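Local coordinates for protein DltD (PDB 7DXM) that probably acts as a membrane-associated O-acyltransferase in the dlt operon-mediated D-alanylation of lipoteichoic acid, part of cell wall biogenesis, at residues T233-F244 with Y340-W350. Residues are numbered along the deposited sequence; the frame is centred on the assembly and turned at random.
Sequences TKSNDFGIDDRF and YFMQDTIHMGW
Asp-344 lies over one face of the Phe-244 ring: its CB stands 3.8 Å from the ring centroid and only 6° off the normal, a CH-pi contact, and its carboxylate is stacked at 16° to the ring plane. With CG anti to the backbone N (chi1 179°), the Phe-244 ring swings out from the first turn of its helix and lays this face against Asp-344. Thr-345 meets the same ring obliquely, its CG2 3.5 Å from Phe-244 CE1, and that methyl also touches Ile-240 CD1. The Trp-350 ring carries Gln-343 CG on one face, while Thr-233 CG2 approaches Trp-350 CH2 obliquely, at 3.8 Å. At the edge of the Tyr-340 ring, near its plane, lies Thr-233 OG1.

One hydrogen bond joins the backbones, Asp-241 N to Gln-343 O at 3.0 Å. Asp-241 then N-caps helix 242-249, its OD1 accepting weak bonds from Arg-243 N and Phe-244 N.

Asp-344 OD2, whose position is doubtful, pairs with Arg-50 in a salt bridge and weakly with His-347 ND1; His-347 NE2 is hydrogen-bonded to Ser-46 OG, suggesting an unconfirmed Ser-His-Asp triad as in SGNH hydrolases. The contact thus sets the start of helix 242-249 against the loop between edge strand 329-331 of the parallel sheet and helix 351-365; helix 218-231 touches Tyr-340 and Trp-350, and helix 297-303 touches Ile-240 and Thr-345.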
ATOM      1  N   THR A 233       2.392   9.729 -24.615  1.00 59.55           N
ATOM      2  CA  THR A 233       1.005   9.298 -24.772  1.00 61.61           C
ATOM      3  C   THR A 233       0.467   9.511 -26.188  1.00 72.65           C
ATOM      4  O   THR A 233      -0.761   9.552 -26.374  1.00 74.98           O
ATOM      5  CB  THR A 233       0.028  10.013 -23.787  1.00 69.28           C
ATOM      6  OG1 THR A 233      -0.152  11.385 -24.178  1.00 73.00           O
ATOM      7  CG2 THR A 233       0.448   9.923 -22.305  1.00 63.86           C
ATOM      8  N   LYS A 234       1.328   9.665 -27.196  1.00 75.37           N
ATOM      9  CA  LYS A 234       0.814   9.936 -28.537  1.00 74.74           C
ATOM     10  C   LYS A 234       0.166   8.712 -29.200  1.00 78.30           C
ATOM     11  O   LYS A 234      -0.173   8.778 -30.391  1.00 78.20           O
ATOM     12  CB  LYS A 234       1.936  10.492 -29.427  1.00 71.07           C
ATOM     13  CG  LYS A 234       3.182   9.618 -29.505  1.00 77.65           C
ATOM     14  CD  LYS A 234       3.979   9.898 -30.794  1.00 84.43           C
ATOM     15  CE  LYS A 234       3.160   9.612 -32.076  1.00 75.45           C
ATOM     16  NZ  LYS A 234       3.974   9.752 -33.331  1.00 74.45           N
ATOM     17  N   SER A 235      -0.026   7.607 -28.477  1.00 73.62           N
ATOM     18  CA  SER A 235      -0.551   6.392 -29.083  1.00 74.65           C
ATOM     19  C   SER A 235      -2.046   6.212 -28.859  1.00 75.46           C
ATOM     20  O   SER A 235      -2.594   5.182 -29.267  1.00 80.98           O
ATOM     21  CB  SER A 235       0.188   5.155 -28.548  1.00 76.10           C
ATOM     22  OG  SER A 235      -0.123   4.925 -27.177  1.00 74.14           O
ATOM     23  N   ASN A 236      -2.716   7.155 -28.215  1.00 67.01           N
ATOM     24  CA  ASN A 236      -4.136   6.976 -27.938  1.00 70.87           C
ATOM     25  C   ASN A 236      -4.719   8.321 -27.527  1.00 71.02           C
ATOM     26  O   ASN A 236      -4.037   9.356 -27.561  1.00 69.87           O
ATOM     27  CB  ASN A 236      -4.362   5.918 -26.859  1.00 71.60           C
ATOM     28  CG  ASN A 236      -3.624   6.239 -25.583  1.00 69.63           C
ATOM     29  OD1 ASN A 236      -4.212   6.731 -24.613  1.00 67.83           O
ATOM     30  ND2 ASN A 236      -2.317   5.973 -25.578  1.00 65.56           N
ATOM     31  N   ASP A 237      -5.996   8.285 -27.134  1.00 68.37           N
ATOM     32  CA  ASP A 237      -6.770   9.445 -26.731  1.00 70.40           C
ATOM     33  C   ASP A 237      -7.116   9.410 -25.256  1.00 74.56           C
ATOM     34  O   ASP A 237      -7.838  10.293 -24.776  1.00 80.83           O
ATOM     35  CB  ASP A 237      -8.061   9.535 -27.563  1.00 71.50           C
ATOM     36  CG  ASP A 237      -7.796   9.869 -29.030  1.00 78.99           C
ATOM     37  OD1 ASP A 237      -6.742  10.478 -29.320  1.00 76.91           O
ATOM     38  OD2 ASP A 237      -8.635   9.517 -29.894  1.00 83.04           O
ATOM     39  N   PHE A 238      -6.647   8.405 -24.528  1.00 70.51           N
ATOM     40  CA  PHE A 238      -6.947   8.291 -23.109  1.00 68.87           C
ATOM     41  C   PHE A 238      -5.894   8.966 -22.241  1.00 67.02           C
ATOM     42  O   PHE A 238      -6.075   9.051 -21.019  1.00 60.29           O
ATOM     43  CB  PHE A 238      -7.073   6.816 -22.719  1.00 62.59           C
ATOM     44  CG  PHE A 238      -8.360   6.162 -23.161  1.00 69.20           C
ATOM     45  CD1 PHE A 238      -9.531   6.301 -22.399  1.00 72.18           C
ATOM     46  CD2 PHE A 238      -8.398   5.376 -24.313  1.00 66.11           C
ATOM     47  CE1 PHE A 238     -10.718   5.678 -22.793  1.00 68.04           C
ATOM     48  CE2 PHE A 238      -9.578   4.757 -24.711  1.00 66.02           C
ATOM     49  CZ  PHE A 238     -10.736   4.903 -23.954  1.00 64.38           C
ATOM     50  N   GLY A 239      -4.819   9.461 -22.857  1.00 68.57           N
ATOM     51  CA  GLY A 239      -3.652   9.936 -22.146  1.00 67.45           C
ATOM     52  C   GLY A 239      -3.073   8.830 -21.296  1.00 70.44           C
ATOM     53  O   GLY A 239      -2.764   9.041 -20.122  1.00 68.85           O
ATOM     54  N   ILE A 240      -2.948   7.636 -21.875  1.00 70.23           N
ATOM     55  CA  ILE A 240      -2.389   6.474 -21.197  1.00 57.50           C
ATOM     56  C   ILE A 240      -1.007   6.216 -21.759  1.00 54.40           C
ATOM     57  O   ILE A 240      -0.791   6.331 -22.970  1.00 54.78           O
ATOM     58  CB  ILE A 240      -3.293   5.241 -21.352  1.00 55.31           C
ATOM     59  CG1 ILE A 240      -4.571   5.466 -20.561  1.00 54.88           C
ATOM     60  CG2 ILE A 240      -2.595   4.032 -20.821  1.00 65.77           C
ATOM     61  CD1 ILE A 240      -5.546   4.371 -20.677  1.00 59.27           C
ATOM     62  N   ASP A 241      -0.064   5.904 -20.871  1.00 60.18           N
ATOM     63  CA  ASP A 241       1.322   5.699 -21.276  1.00 63.24           C
ATOM     64  C   ASP A 241       1.412   4.712 -22.436  1.00 60.77           C
ATOM     65  O   ASP A 241       0.689   3.710 -22.485  1.00 59.85           O
ATOM     66  CB  ASP A 241       2.164   5.209 -20.095  1.00 58.23           C
ATOM     67  CG  ASP A 241       3.583   4.911 -20.494  1.00 66.05           C
ATOM     68  OD1 ASP A 241       3.798   3.844 -21.113  1.00 70.63           O
ATOM     69  OD2 ASP A 241       4.482   5.744 -20.205  1.00 65.17           O
ATOM     70  N   ASP A 242       2.304   5.026 -23.379  1.00 60.78           N
ATOM     71  CA  ASP A 242       2.415   4.260 -24.616  1.00 59.71           C
ATOM     72  C   ASP A 242       2.619   2.773 -24.337  1.00 69.34           C
ATOM     73  O   ASP A 242       1.849   1.922 -24.813  1.00 68.75           O
ATOM     74  CB  ASP A 242       3.558   4.822 -25.467  1.00 62.52           C
ATOM     75  CG  ASP A 242       3.185   6.124 -26.177  1.00 68.90           C
ATOM     76  OD1 ASP A 242       1.970   6.414 -26.292  1.00 68.67           O
ATOM     77  OD2 ASP A 242       4.099   6.850 -26.638  1.00 68.11           O
ATOM     78  N   ARG A 243       3.642   2.446 -23.539  1.00 69.74           N
ATOM     79  CA  ARG A 243       3.962   1.048 -23.280  1.00 65.22           C
ATOM     80  C   ARG A 243       2.799   0.334 -22.601  1.00 70.58           C
ATOM     81  O   ARG A 243       2.413  -0.757 -23.017  1.00 75.29           O
ATOM     82  CB  ARG A 243       5.228   0.927 -22.434  1.00 68.39           C
ATOM     83  CG  ARG A 243       5.775  -0.491 -22.490  1.00 77.87           C
ATOM     84  CD  ARG A 243       7.249  -0.632 -22.095  1.00 89.72           C
ATOM     85  NE  ARG A 243       8.043   0.571 -22.352  1.00109.47           N
ATOM     86  CZ  ARG A 243       9.355   0.680 -22.127  1.00105.24           C
ATOM     87  NH1 ARG A 243      10.050  -0.352 -21.644  1.00 99.86           N
ATOM     88  NH2 ARG A 243       9.972   1.832 -22.391  1.00 95.16           N
ATOM     89  N   PHE A 244       2.223   0.934 -21.551  1.00 66.69           N
ATOM     90  CA  PHE A 244       1.086   0.310 -20.884  1.00 62.31           C
ATOM     91  C   PHE A 244      -0.047   0.114 -21.862  1.00 65.85           C
ATOM     92  O   PHE A 244      -0.730  -0.916 -21.830  1.00 70.08           O
ATOM     93  CB  PHE A 244       0.625   1.151 -19.702  1.00 57.89           C
ATOM     94  CG  PHE A 244      -0.582   0.579 -18.971  1.00 54.06           C
ATOM     95  CD1 PHE A 244      -1.873   0.751 -19.454  1.00 62.31           C
ATOM     96  CD2 PHE A 244      -0.423  -0.062 -17.754  1.00 51.38           C
ATOM     97  CE1 PHE A 244      -2.990   0.258 -18.745  1.00 57.72           C
ATOM     98  CE2 PHE A 244      -1.524  -0.549 -17.043  1.00 53.38           C
ATOM     99  CZ  PHE A 244      -2.805  -0.387 -17.534  1.00 50.90           C
ATOM    100  N   TYR A 340      -3.427  14.562 -17.519  1.00 52.08           N
ATOM    101  CA  TYR A 340      -2.150  13.965 -17.114  1.00 50.22           C
ATOM    102  C   TYR A 340      -2.018  13.798 -15.600  1.00 44.37           C
ATOM    103  O   TYR A 340      -0.914  13.716 -15.065  1.00 48.07           O
ATOM    104  CB  TYR A 340      -0.967  14.748 -17.673  1.00 50.24           C
ATOM    105  CG  TYR A 340      -1.128  15.089 -19.123  1.00 56.64           C
ATOM    106  CD1 TYR A 340      -1.157  14.101 -20.087  1.00 60.57           C
ATOM    107  CD2 TYR A 340      -1.235  16.400 -19.533  1.00 59.21           C
ATOM    108  CE1 TYR A 340      -1.290  14.409 -21.433  1.00 58.45           C
ATOM    109  CE2 TYR A 340      -1.363  16.720 -20.873  1.00 66.43           C
ATOM    110  CZ  TYR A 340      -1.389  15.718 -21.823  1.00 66.75           C
ATOM    111  OH  TYR A 340      -1.513  16.035 -23.162  1.00 76.24           O
ATOM    112  N   PHE A 341      -3.139  13.690 -14.897  1.00 44.98           N
ATOM    113  CA  PHE A 341      -3.071  13.276 -13.506  1.00 48.03           C
ATOM    114  C   PHE A 341      -2.660  11.813 -13.401  1.00 54.58           C
ATOM    115  O   PHE A 341      -1.881  11.446 -12.511  1.00 55.94           O
ATOM    116  CB  PHE A 341      -4.416  13.512 -12.829  1.00 47.48           C
ATOM    117  CG  PHE A 341      -4.318  13.755 -11.348  1.00 50.03           C
ATOM    118  CD1 PHE A 341      -4.072  15.032 -10.851  1.00 50.64           C
ATOM    119  CD2 PHE A 341      -4.486  12.714 -10.450  1.00 49.56           C
ATOM    120  CE1 PHE A 341      -3.994  15.258  -9.495  1.00 51.14           C
ATOM    121  CE2 PHE A 341      -4.408  12.927  -9.093  1.00 50.11           C
ATOM    122  CZ  PHE A 341      -4.165  14.211  -8.607  1.00 54.25           C
ATOM    123  N   MET A 342      -3.163  10.966 -14.301  1.00 50.67           N
ATOM    124  CA  MET A 342      -2.858   9.544 -14.284  1.00 47.72           C
ATOM    125  C   MET A 342      -1.794   9.221 -15.316  1.00 54.36           C
ATOM    126  O   MET A 342      -1.737   9.848 -16.381  1.00 55.13           O
ATOM    127  CB  MET A 342      -4.096   8.709 -14.582  1.00 52.22           C
ATOM    128  CG  MET A 342      -5.302   9.131 -13.833  1.00 51.61           C
ATOM    129  SD  MET A 342      -5.234   8.371 -12.223  1.00 53.43           S
ATOM    130  CE  MET A 342      -4.512   9.656 -11.280  1.00 55.14           C
ATOM    131  N   GLN A 343      -0.952   8.223 -14.991  1.00 55.76           N
ATOM    132  CA  GLN A 343       0.018   7.708 -15.951  1.00 52.98           C
ATOM    133  C   GLN A 343      -0.534   6.537 -16.753  1.00 53.05           C
ATOM    134  O   GLN A 343      -0.210   6.386 -17.934  1.00 56.22           O
ATOM    135  CB  GLN A 343       1.304   7.290 -15.242  1.00 50.75           C
ATOM    136  CG  GLN A 343       2.363   6.843 -16.240  1.00 56.79           C
ATOM    137  CD  GLN A 343       3.676   6.459 -15.603  1.00 57.45           C
ATOM    138  OE1 GLN A 343       4.274   7.248 -14.878  1.00 58.87           O
ATOM    139  NE2 GLN A 343       4.138   5.238 -15.875  1.00 60.08           N
ATOM    140  N   ASP A 344      -1.361   5.707 -16.124  1.00 57.00           N
ATOM    141  CA  ASP A 344      -2.038   4.592 -16.777  1.00 58.57           C
ATOM    142  C   ASP A 344      -3.529   4.836 -16.661  1.00 65.36           C
ATOM    143  O   ASP A 344      -3.994   5.983 -16.660  1.00 63.86           O
ATOM    144  CB  ASP A 344      -1.813   3.256 -16.062  1.00 52.42           C
ATOM    145  CG  ASP A 344      -0.374   2.962 -15.783  1.00 65.70           C
ATOM    146  OD1 ASP A 344       0.518   3.132 -16.682  1.00 63.54           O
ATOM    147  OD2 ASP A 344      -0.150   2.540 -14.624  1.00 68.05           O
ATOM    148  N   THR A 345      -4.258   3.722 -16.515  1.00 60.48           N
ATOM    149  CA  THR A 345      -5.693   3.731 -16.282  1.00 55.19           C
ATOM    150  C   THR A 345      -6.021   4.077 -14.835  1.00 59.84           C
ATOM    151  O   THR A 345      -6.829   4.971 -14.583  1.00 62.61           O
ATOM    152  CB  THR A 345      -6.281   2.368 -16.637  1.00 61.75           C
ATOM    153  OG1 THR A 345      -5.725   1.374 -15.771  1.00 61.90           O
ATOM    154  CG2 THR A 345      -5.953   1.997 -18.065  1.00 61.90           C
ATOM    155  N   ILE A 346      -5.421   3.371 -13.869  1.00 57.61           N
ATOM    156  CA  ILE A 346      -5.790   3.522 -12.458  1.00 52.30           C
ATOM    157  C   ILE A 346      -4.619   3.903 -11.560  1.00 50.77           C
ATOM    158  O   ILE A 346      -4.731   3.835 -10.329  1.00 48.76           O
ATOM    159  CB  ILE A 346      -6.430   2.237 -11.920  1.00 49.18           C
ATOM    160  CG1 ILE A 346      -5.425   1.088 -11.995  1.00 48.33           C
ATOM    161  CG2 ILE A 346      -7.658   1.929 -12.668  1.00 48.14           C
ATOM    162  CD1 ILE A 346      -5.778  -0.027 -11.067  1.00 44.40           C
ATOM    163  N   HIS A 347      -3.489   4.281 -12.161  1.00 56.15           N
ATOM    164  CA  HIS A 347      -2.277   4.645 -11.433  1.00 56.30           C
ATOM    165  C   HIS A 347      -1.881   6.071 -11.781  1.00 55.67           C
ATOM    166  O   HIS A 347      -1.779   6.419 -12.965  1.00 57.96           O
ATOM    167  CB  HIS A 347      -1.118   3.708 -11.767  1.00 56.72           C
ATOM    168  CG  HIS A 347      -1.431   2.261 -11.559  1.00 59.24           C
ATOM    169  ND1 HIS A 347      -1.671   1.394 -12.605  1.00 59.71           N
ATOM    170  CD2 HIS A 347      -1.536   1.524 -10.429  1.00 56.97           C
ATOM    171  CE1 HIS A 347      -1.914   0.187 -12.130  1.00 54.35           C
ATOM    172  NE2 HIS A 347      -1.836   0.238 -10.813  1.00 58.90           N
ATOM    173  N   MET A 348      -1.649   6.888 -10.758  1.00 51.79           N
ATOM    174  CA  MET A 348      -1.285   8.273 -11.007  1.00 53.26           C
ATOM    175  C   MET A 348       0.175   8.376 -11.397  1.00 53.24           C
ATOM    176  O   MET A 348       0.996   7.531 -11.047  1.00 58.20           O
ATOM    177  CB  MET A 348      -1.570   9.137  -9.775  1.00 53.81           C
ATOM    178  CG  MET A 348      -1.667   8.343  -8.480  1.00 60.95           C
ATOM    179  SD  MET A 348      -2.338   9.362  -7.142  1.00 61.18           S
ATOM    180  CE  MET A 348      -3.992   9.632  -7.650  1.00 57.06           C
ATOM    181  N   GLY A 349       0.485   9.418 -12.148  1.00 48.45           N
ATOM    182  CA  GLY A 349       1.844   9.677 -12.571  1.00 49.93           C
ATOM    183  C   GLY A 349       1.965  11.119 -13.018  1.00 53.24           C
ATOM    184  O   GLY A 349       0.994  11.886 -13.017  1.00 48.95           O
ATOM    185  N   TRP A 350       3.187  11.484 -13.396  1.00 52.48           N
ATOM    186  CA  TRP A 350       3.399  12.796 -13.987  1.00 48.79           C
ATOM    187  C   TRP A 350       2.815  13.920 -13.122  1.00 52.71           C
ATOM    188  O   TRP A 350       3.256  14.143 -11.985  1.00 53.47           O
ATOM    189  CB  TRP A 350       2.794  12.786 -15.386  1.00 46.83           C
ATOM    190  CG  TRP A 350       3.574  11.932 -16.378  1.00 52.47           C
ATOM    191  CD1 TRP A 350       4.933  11.915 -16.564  1.00 53.35           C
ATOM    192  CD2 TRP A 350       3.032  10.997 -17.324  1.00 51.46           C
ATOM    193  NE1 TRP A 350       5.271  11.029 -17.560  1.00 51.49           N
ATOM    194  CE2 TRP A 350       4.125  10.456 -18.049  1.00 50.25           C
ATOM    195  CE3 TRP A 350       1.728  10.570 -17.638  1.00 53.68           C
ATOM    196  CZ2 TRP A 350       3.954   9.519 -19.067  1.00 54.63           C
ATOM    197  CZ3 TRP A 350       1.560   9.630 -18.653  1.00 54.17           C
ATOM    198  CH2 TRP A 350       2.668   9.120 -19.356  1.00 57.84           C
TER